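Local coordinates for protein (R)-S-adenosyl-L-methionine hydrolase (Thermus thermophilus, PDB 2CW5) that hydrolyses S-adenosyl-L-methionine to adenosine and L-methionine, working as a homotrimer and lacking chlorinase or fluorinase activity, at residues V4-D9 / L36-P41. Sequence-based numbering, arbitrary orientation.
Sequences VYFLSD and LAHALP
The imidazole of His38 meets Phe6 edge to face: its CE1 stands over the centre of the phenyl ring, the centroids are 4.4 Å apart and the planes lie at 68°. His38 CG turns beside its own backbone N (chi1 -68°), which brings the ring back over the strand 4-8. There His38 ND1 shares a hydrogen bond of 2.7 Å with Ser8 OG, which approaches at the imidazole edge, while NE2 bonds to Asp35; polar partners at both nitrogens fix the rotation of the ring. Replacing Phe6 by an alanine is likely to remove the face on which His38 CE1 rests and open a gap there, leaving the imidazole held mainly by its hydrogen bonds. Two backbone bonds tie the parallel chains here, Leu36 N to Phe6 O at 2.7 Å and Ser8 N to Ala37 O at 2.9 Å. On the other face of the sheet, the side chains of Leu7 and Leu40 cross at about a right angle, Leu7 CD2 touching Leu40 CD1 at 3.7 Å, and Leu7 CB rests on Leu36 CB. Beyond Ser8 the link is looser: a water donates to both Asp9 O and Leu40 O in place of a direct bond, near the partly exposed Ala39 and Pro41. Asp9, which probably binds adenosine, as in related enzymes, accepts a hydrogen bond from Gln43 N at OD2. Within the chain, strand 34-37 is outermost in the mixed sheet of the N-terminal domain, with 4-8 beside it and 64-68 beyond; helix 16-24 packs on Phe6 and His38, helix 45-55 on Leu7 and Leu36, and a neighbouring subunit bonds to the backbone of His38 and Ala39.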
loop_
_atom_site.group_PDB
_atom_site.type_symbol
_atom_site.label_atom_id
_atom_site.label_comp_id
_atom_site.label_asym_id
_atom_site.label_seq_id
_atom_site.Cartn_x
_atom_site.Cartn_y
_atom_site.Cartn_z
ATOM N N VAL C 4 -6.264 -17.522 -0.187
ATOM C CA VAL C 4 -5.748 -16.980 1.057
ATOM C C VAL C 4 -6.032 -15.481 1.143
ATOM O O VAL C 4 -5.618 -14.706 0.276
ATOM C CB VAL C 4 -4.218 -17.198 1.186
ATOM C CG1 VAL C 4 -3.708 -16.525 2.447
ATOM C CG2 VAL C 4 -3.896 -18.684 1.231
ATOM N N TYR C 5 -6.754 -15.084 2.183
ATOM C CA TYR C 5 -7.075 -13.678 2.409
ATOM C C TYR C 5 -6.127 -13.218 3.506
ATOM O O TYR C 5 -6.024 -13.849 4.564
ATOM C CB TYR C 5 -8.542 -13.534 2.802
ATOM C CG TYR C 5 -9.450 -13.708 1.597
ATOM C CD1 TYR C 5 -9.798 -12.615 0.799
ATOM C CD2 TYR C 5 -9.887 -14.975 1.205
ATOM C CE1 TYR C 5 -10.559 -12.780 -0.366
ATOM C CE2 TYR C 5 -10.650 -15.152 0.038
ATOM C CZ TYR C 5 -10.976 -14.050 -0.739
ATOM O OH TYR C 5 -11.712 -14.215 -1.892
ATOM N N PHE C 6 -5.454 -12.103 3.245
ATOM C CA PHE C 6 -4.421 -11.576 4.130
ATOM C C PHE C 6 -4.679 -10.195 4.748
ATOM O O PHE C 6 -4.947 -9.214 4.045
ATOM C CB PHE C 6 -3.114 -11.596 3.309
ATOM C CG PHE C 6 -1.869 -11.254 4.074
ATOM C CD1 PHE C 6 -1.818 -11.340 5.462
ATOM C CD2 PHE C 6 -0.722 -10.854 3.380
ATOM C CE1 PHE C 6 -0.644 -11.032 6.151
ATOM C CE2 PHE C 6 0.459 -10.543 4.056
ATOM C CZ PHE C 6 0.498 -10.631 5.445
ATOM N N LEU C 7 -4.607 -10.136 6.075
ATOM C CA LEU C 7 -4.781 -8.884 6.797
ATOM C C LEU C 7 -3.612 -8.714 7.760
ATOM O O LEU C 7 -3.127 -9.686 8.333
ATOM C CB LEU C 7 -6.098 -8.879 7.586
ATOM C CG LEU C 7 -6.379 -7.615 8.415
ATOM C CD1 LEU C 7 -7.887 -7.355 8.478
ATOM C CD2 LEU C 7 -5.792 -7.769 9.822
ATOM N N SER C 8 -3.142 -7.484 7.925
ATOM C CA SER C 8 -2.047 -7.244 8.856
ATOM C C SER C 8 -1.978 -5.776 9.221
ATOM O O SER C 8 -2.745 -4.965 8.708
ATOM C CB SER C 8 -0.710 -7.641 8.227
ATOM O OG SER C 8 -0.250 -6.621 7.352
ATOM N N ASP C 9 -1.059 -5.446 10.124
ATOM C CA ASP C 9 -0.832 -4.061 10.510
ATOM C C ASP C 9 0.613 -3.736 10.115
ATOM O O ASP C 9 1.231 -2.841 10.685
ATOM C CB ASP C 9 -1.020 -3.874 12.020
ATOM C CG ASP C 9 0.005 -4.647 12.845
ATOM O OD1 ASP C 9 0.714 -5.500 12.276
ATOM O OD2 ASP C 9 0.094 -4.401 14.069
ATOM N N LEU C 36 -6.803 -7.992 2.427
ATOM C CA LEU C 36 -7.992 -7.452 3.063
ATOM C C LEU C 36 -7.610 -6.028 3.458
ATOM O O LEU C 36 -8.234 -5.061 3.024
ATOM C CB LEU C 36 -8.363 -8.263 4.309
ATOM C CG LEU C 36 -8.940 -9.659 4.057
ATOM C CD1 LEU C 36 -9.188 -10.371 5.387
ATOM C CD2 LEU C 36 -10.243 -9.537 3.284
ATOM N N ALA C 37 -6.560 -5.911 4.268
ATOM C CA ALA C 37 -6.073 -4.613 4.729
ATOM C C ALA C 37 -4.677 -4.767 5.336
ATOM O O ALA C 37 -4.380 -5.787 5.957
ATOM C CB ALA C 37 -7.040 -4.029 5.763
ATOM N N HIS C 38 -3.826 -3.758 5.153
ATOM C CA HIS C 38 -2.466 -3.795 5.683
ATOM C C HIS C 38 -2.028 -2.472 6.308
ATOM O O HIS C 38 -1.030 -2.418 7.029
ATOM C CB HIS C 38 -1.471 -4.193 4.578
ATOM C CG HIS C 38 -1.629 -5.606 4.107
ATOM N ND1 HIS C 38 -1.482 -6.688 4.948
ATOM C CD2 HIS C 38 -1.985 -6.111 2.903
ATOM C CE1 HIS C 38 -1.747 -7.799 4.284
ATOM N NE2 HIS C 38 -2.056 -7.476 3.040
ATOM N N ALA C 39 -2.770 -1.407 6.029
ATOM C CA ALA C 39 -2.440 -0.093 6.572
ATOM C C ALA C 39 -3.234 0.196 7.845
ATOM O O ALA C 39 -3.645 1.327 8.078
ATOM C CB ALA C 39 -2.711 0.993 5.523
ATOM N N LEU C 40 -3.448 -0.832 8.661
ATOM C CA LEU C 40 -4.194 -0.679 9.910
ATOM C C LEU C 40 -3.280 -0.169 11.018
ATOM O O LEU C 40 -2.078 -0.441 11.014
ATOM C CB LEU C 40 -4.796 -2.023 10.337
ATOM C CG LEU C 40 -5.776 -2.686 9.363
ATOM C CD1 LEU C 40 -6.170 -4.053 9.898
ATOM C CD2 LEU C 40 -7.006 -1.806 9.175
ATOM N N PRO C 41 -3.840 0.571 11.992
ATOM C CA PRO C 41 -3.004 1.084 13.082
ATOM C C PRO C 41 -2.261 -0.061 13.764
ATOM O O PRO C 41 -2.851 -1.091 14.098
ATOM C CB PRO C 41 -4.016 1.761 14.005
ATOM C CG PRO C 41 -5.092 2.210 13.058
ATOM C CD PRO C 41 -5.238 1.010 12.149
HETATM O O HOH W 1 0.208 -0.042 9.533
#